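Long-range contact in citrate synthase (Mycobacterium tuberculosis, PDB 4TVM), which catalyses the condensation of oxaloacetate with acetyl-CoA and water to give citrate and CoA, the entry reaction of the Krebs cycle: residues 115-127 against 136-148. Numbering follows the deposited sequence.
Sequences MLHEDLKRFFDGF and VLSSVVNALSAYY
Leu120 lies against the ring of Tyr147, its CB over the middle of one face at 4.0 Å from the centroid and almost on the ring normal, a CH-pi contact. With CG anti to the backbone N (chi1 -175°), the leucine's two methyls are carried on into a hole formed by Tyr147, Val140, Ala143 and Leu144, where CD2 meets Leu144 CD2 at 4.0 Å. Farther along, three phenylalanines take over. Val136 CG1 lies over a face of Phe127, 3.9 Å from the centroid, and also touches Phe124 CE2 at 3.5 Å, while Val140 CG2 sits above a face of Phe124, offset toward the rim. Phe127 turns its edge to Ser139, with OG in the ring plane 3.3 Å from CZ. Phe123 receives Ala143 CB over one face.

At the end away from the phenylalanines, beside Tyr147, Tyr148 OH accepts a nearly straight hydrogen bond from His117 N (2.9 Å, 167°), and a water links the same hydroxyl to Met115 O. His117 is also the N-cap of helix 118-122, its ND1 accepting in the ring plane from Asp119 N. The axes of the short helix 118-122 and of 136-147 run roughly antiparallel (150°). Phe123 and Phe127 continue into edge-to-face pairs with Phe127 and Phe123 of the second subunit, so this antiparallel helical hairpin, with Leu120 as a knob in a hole and phenylalanines packing the rest, belongs to the dimer interface of the mainly helical large domain of citrate synthase.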
loop_
_atom_site.group_PDB
_atom_site.type_symbol
_atom_site.label_atom_id
_atom_site.label_comp_id
_atom_site.label_asym_id
_atom_site.label_seq_id
_atom_site.Cartn_x
_atom_site.Cartn_y
_atom_site.Cartn_z
ATOM N N MET A 115 7.446 -10.473 22.622
ATOM C CA MET A 115 6.774 -9.533 23.495
ATOM C C MET A 115 6.853 -8.155 22.864
ATOM O O MET A 115 7.918 -7.757 22.414
ATOM C CB MET A 115 7.433 -9.509 24.861
ATOM C CG MET A 115 6.432 -9.286 25.981
ATOM S SD MET A 115 7.115 -9.420 27.633
ATOM C CE MET A 115 7.290 -11.214 27.742
ATOM N N LEU A 116 5.713 -7.470 22.802
ATOM C CA LEU A 116 5.645 -6.060 22.458
ATOM C C LEU A 116 6.065 -5.204 23.638
ATOM O O LEU A 116 5.841 -5.561 24.804
ATOM C CB LEU A 116 4.205 -5.620 22.163
ATOM C CG LEU A 116 3.257 -6.480 21.364
ATOM C CD1 LEU A 116 1.934 -5.753 21.218
ATOM C CD2 LEU A 116 3.831 -6.779 20.007
ATOM N N HIS A 117 6.633 -4.055 23.320
ATOM C CA HIS A 117 6.711 -2.922 24.260
ATOM C C HIS A 117 5.385 -2.757 24.976
ATOM O O HIS A 117 4.344 -2.635 24.315
ATOM C CB HIS A 117 7.013 -1.607 23.501
ATOM C CG HIS A 117 7.658 -0.563 24.355
ATOM N ND1 HIS A 117 6.945 0.216 25.242
ATOM C CD2 HIS A 117 8.948 -0.172 24.465
ATOM C CE1 HIS A 117 7.766 1.041 25.862
ATOM N NE2 HIS A 117 8.989 0.816 25.411
ATOM N N GLU A 118 5.424 -2.735 26.311
ATOM C CA GLU A 118 4.217 -2.521 27.118
ATOM C C GLU A 118 3.322 -1.352 26.664
ATOM O O GLU A 118 2.085 -1.443 26.764
ATOM C CB GLU A 118 4.579 -2.301 28.581
ATOM C CG GLU A 118 4.629 -3.577 29.400
ATOM C CD GLU A 118 3.273 -4.220 29.493
ATOM O OE1 GLU A 118 3.097 -5.294 28.884
ATOM O OE2 GLU A 118 2.382 -3.632 30.137
ATOM N N ASP A 119 3.928 -0.247 26.218
ATOM C CA ASP A 119 3.150 0.863 25.660
ATOM C C ASP A 119 2.413 0.488 24.378
ATOM O O ASP A 119 1.279 0.922 24.146
ATOM C CB ASP A 119 4.023 2.067 25.391
ATOM C CG ASP A 119 4.452 2.780 26.642
ATOM O OD1 ASP A 119 4.133 2.343 27.766
ATOM O OD2 ASP A 119 5.142 3.802 26.484
ATOM N N LEU A 120 3.059 -0.319 23.545
ATOM C CA LEU A 120 2.423 -0.820 22.327
ATOM C C LEU A 120 1.352 -1.800 22.663
ATOM O O LEU A 120 0.328 -1.860 21.996
ATOM C CB LEU A 120 3.413 -1.458 21.366
ATOM C CG LEU A 120 2.726 -1.864 20.058
ATOM C CD1 LEU A 120 2.239 -0.639 19.319
ATOM C CD2 LEU A 120 3.622 -2.709 19.164
ATOM N N LYS A 121 1.547 -2.542 23.724
ATOM C CA LYS A 121 0.450 -3.349 24.287
ATOM C C LYS A 121 -0.706 -2.493 24.732
ATOM O O LYS A 121 -1.829 -2.740 24.338
ATOM C CB LYS A 121 0.950 -4.139 25.477
ATOM C CG LYS A 121 0.065 -5.291 25.876
ATOM C CD LYS A 121 0.341 -5.703 27.307
ATOM C CE LYS A 121 -0.458 -6.930 27.703
ATOM N NZ LYS A 121 -1.097 -6.742 29.020
ATOM N N ARG A 122 -0.415 -1.467 25.545
ATOM C CA ARG A 122 -1.430 -0.546 26.061
ATOM C C ARG A 122 -2.216 0.185 24.966
ATOM O O ARG A 122 -3.403 0.397 25.099
ATOM C CB ARG A 122 -0.770 0.487 26.966
ATOM C CG ARG A 122 -0.522 0.039 28.400
ATOM C CD ARG A 122 0.491 0.958 29.082
ATOM N NE ARG A 122 0.153 2.372 28.907
ATOM C CZ ARG A 122 0.876 3.390 29.379
ATOM N NH1 ARG A 122 1.996 3.175 30.070
ATOM N NH2 ARG A 122 0.466 4.640 29.167
ATOM N N PHE A 123 -1.528 0.592 23.903
ATOM C CA PHE A 123 -2.121 1.225 22.726
ATOM C C PHE A 123 -3.341 0.508 22.153
ATOM O O PHE A 123 -4.175 1.133 21.532
ATOM C CB PHE A 123 -1.033 1.278 21.673
ATOM C CG PHE A 123 -1.421 1.937 20.387
ATOM C CD1 PHE A 123 -1.938 1.188 19.346
ATOM C CD2 PHE A 123 -1.147 3.272 20.178
ATOM C CE1 PHE A 123 -2.236 1.771 18.125
ATOM C CE2 PHE A 123 -1.452 3.873 18.963
ATOM C CZ PHE A 123 -1.990 3.115 17.928
ATOM N N PHE A 124 -3.462 -0.802 22.385
ATOM C CA PHE A 124 -4.714 -1.505 22.088
ATOM C C PHE A 124 -5.900 -0.963 22.875
ATOM O O PHE A 124 -7.064 -1.148 22.481
ATOM C CB PHE A 124 -4.570 -3.016 22.324
ATOM C CG PHE A 124 -3.825 -3.752 21.203
ATOM C CD1 PHE A 124 -2.433 -3.843 21.205
ATOM C CD2 PHE A 124 -4.522 -4.351 20.174
ATOM C CE1 PHE A 124 -1.754 -4.518 20.208
ATOM C CE2 PHE A 124 -3.863 -5.042 19.180
ATOM C CZ PHE A 124 -2.471 -5.127 19.194
ATOM N N ASP A 125 -5.609 -0.268 23.969
ATOM C CA ASP A 125 -6.650 0.260 24.832
ATOM C C ASP A 125 -7.496 1.346 24.186
ATOM O O ASP A 125 -8.658 1.525 24.553
ATOM C CB ASP A 125 -6.045 0.757 26.155
ATOM C CG ASP A 125 -5.561 -0.387 27.031
ATOM O OD1 ASP A 125 -5.799 -1.553 26.654
ATOM O OD2 ASP A 125 -4.946 -0.136 28.093
ATOM N N GLY A 126 -6.915 2.046 23.216
ATOM C CA GLY A 126 -7.571 3.165 22.554
ATOM C C GLY A 126 -8.599 2.782 21.518
ATOM O O GLY A 126 -9.484 3.582 21.159
ATOM N N PHE A 127 -8.503 1.572 20.997
ATOM C CA PHE A 127 -9.517 1.120 20.050
ATOM C C PHE A 127 -10.879 0.930 20.745
ATOM O O PHE A 127 -10.955 0.762 21.970
ATOM C CB PHE A 127 -9.051 -0.163 19.356
ATOM C CG PHE A 127 -7.876 0.056 18.449
ATOM C CD1 PHE A 127 -8.016 0.780 17.268
ATOM C CD2 PHE A 127 -6.627 -0.452 18.763
ATOM C CE1 PHE A 127 -6.930 0.968 16.426
ATOM C CE2 PHE A 127 -5.531 -0.244 17.924
ATOM C CZ PHE A 127 -5.681 0.472 16.766
ATOM N N VAL A 136 -7.516 -2.990 13.496
ATOM C CA VAL A 136 -6.625 -2.842 14.612
ATOM C C VAL A 136 -5.222 -3.214 14.229
ATOM O O VAL A 136 -4.285 -2.534 14.582
ATOM C CB VAL A 136 -7.055 -3.769 15.771
ATOM C CG1 VAL A 136 -6.165 -3.536 16.983
ATOM C CG2 VAL A 136 -8.513 -3.530 16.136
ATOM N N LEU A 137 -5.087 -4.327 13.529
ATOM C CA LEU A 137 -3.795 -4.820 13.041
ATOM C C LEU A 137 -3.099 -3.898 12.029
ATOM O O LEU A 137 -1.884 -3.730 12.064
ATOM C CB LEU A 137 -4.014 -6.201 12.416
ATOM C CG LEU A 137 -3.063 -6.770 11.368
ATOM C CD1 LEU A 137 -1.908 -7.452 12.031
ATOM C CD2 LEU A 137 -3.808 -7.777 10.501
ATOM N N SER A 138 -3.821 -3.317 11.091
ATOM C CA SER A 138 -3.142 -2.361 10.196
ATOM C C SER A 138 -2.676 -1.149 11.034
ATOM O O SER A 138 -1.577 -0.607 10.837
ATOM C CB SER A 138 -4.095 -1.891 9.115
ATOM O OG SER A 138 -5.347 -1.589 9.730
ATOM N N SER A 139 -3.512 -0.751 11.991
ATOM C CA SER A 139 -3.227 0.426 12.760
ATOM C C SER A 139 -1.955 0.208 13.548
ATOM O O SER A 139 -1.086 1.083 13.590
ATOM C CB SER A 139 -4.400 0.741 13.672
ATOM O OG SER A 139 -4.310 2.052 14.179
ATOM N N VAL A 140 -1.853 -0.973 14.153
ATOM C CA VAL A 140 -0.758 -1.297 15.064
ATOM C C VAL A 140 0.556 -1.535 14.315
ATOM O O VAL A 140 1.606 -1.158 14.757
ATOM C CB VAL A 140 -1.152 -2.493 15.943
ATOM C CG1 VAL A 140 -0.022 -2.880 16.888
ATOM C CG2 VAL A 140 -2.384 -2.131 16.769
ATOM N N VAL A 141 0.482 -2.082 13.121
ATOM C CA VAL A 141 1.666 -2.286 12.323
ATOM C C VAL A 141 2.319 -0.974 11.902
ATOM O O VAL A 141 3.527 -0.831 11.980
ATOM C CB VAL A 141 1.319 -3.145 11.108
ATOM C CG1 VAL A 141 2.522 -3.313 10.179
ATOM C CG2 VAL A 141 0.834 -4.498 11.591
ATOM N N ASN A 142 1.535 -0.016 11.430
ATOM C CA ASN A 142 2.077 1.327 11.181
ATOM C C ASN A 142 2.714 1.922 12.434
ATOM O O ASN A 142 3.801 2.511 12.363
ATOM C CB ASN A 142 0.990 2.221 10.641
ATOM C CG ASN A 142 0.651 1.877 9.187
ATOM O OD1 ASN A 142 1.456 2.128 8.264
ATOM N ND2 ASN A 142 -0.517 1.271 8.977
ATOM N N ALA A 143 2.099 1.684 13.593
ATOM C CA ALA A 143 2.620 2.198 14.858
ATOM C C ALA A 143 3.969 1.575 15.289
ATOM O O ALA A 143 4.666 2.097 16.184
ATOM C CB ALA A 143 1.582 2.009 15.947
ATOM N N LEU A 144 4.348 0.461 14.686
ATOM C CA LEU A 144 5.634 -0.181 15.017
ATOM C C LEU A 144 6.816 0.731 14.822
ATOM O O LEU A 144 7.807 0.617 15.537
ATOM C CB LEU A 144 5.880 -1.378 14.100
ATOM C CG LEU A 144 5.067 -2.599 14.433
ATOM C CD1 LEU A 144 5.125 -3.567 13.268
ATOM C CD2 LEU A 144 5.613 -3.245 15.708
ATOM N N SER A 145 6.745 1.579 13.801
ATOM C CA SER A 145 7.814 2.492 13.513
ATOM C C SER A 145 7.928 3.513 14.641
ATOM O O SER A 145 8.984 4.090 14.856
ATOM C CB SER A 145 7.572 3.188 12.185
ATOM O OG SER A 145 7.617 2.258 11.115
ATOM N N ALA A 146 6.844 3.718 15.377
ATOM C CA ALA A 146 6.888 4.546 16.571
ATOM C C ALA A 146 7.654 3.898 17.736
ATOM O O ALA A 146 8.127 4.607 18.614
ATOM C CB ALA A 146 5.465 4.913 17.018
ATOM N N TYR A 147 7.732 2.571 17.793
ATOM C CA TYR A 147 8.351 1.911 18.962
ATOM C C TYR A 147 9.673 1.235 18.661
ATOM O O TYR A 147 10.429 0.891 19.563
ATOM C CB TYR A 147 7.404 0.878 19.544
ATOM C CG TYR A 147 6.190 1.476 20.126
ATOM C CD1 TYR A 147 5.058 1.696 19.338
ATOM C CD2 TYR A 147 6.158 1.867 21.459
ATOM C CE1 TYR A 147 3.910 2.285 19.870
ATOM C CE2 TYR A 147 5.013 2.462 21.999
ATOM C CZ TYR A 147 3.901 2.654 21.207
ATOM O OH TYR A 147 2.779 3.210 21.736
ATOM N N TYR A 148 9.925 0.990 17.389
ATOM C CA TYR A 148 11.113 0.294 16.973
ATOM C C TYR A 148 11.749 1.176 15.903
ATOM O O TYR A 148 12.015 0.737 14.793
ATOM C CB TYR A 148 10.738 -1.140 16.514
ATOM C CG TYR A 148 10.032 -1.910 17.637
ATOM C CD1 TYR A 148 10.754 -2.570 18.621
ATOM C CD2 TYR A 148 8.643 -1.938 17.740
ATOM C CE1 TYR A 148 10.126 -3.262 19.666
ATOM C CE2 TYR A 148 8.009 -2.620 18.773
ATOM C CZ TYR A 148 8.755 -3.272 19.751
ATOM O OH TYR A 148 8.117 -3.929 20.825
HETATM O O HOH W 1 9.836 -5.204 22.425
#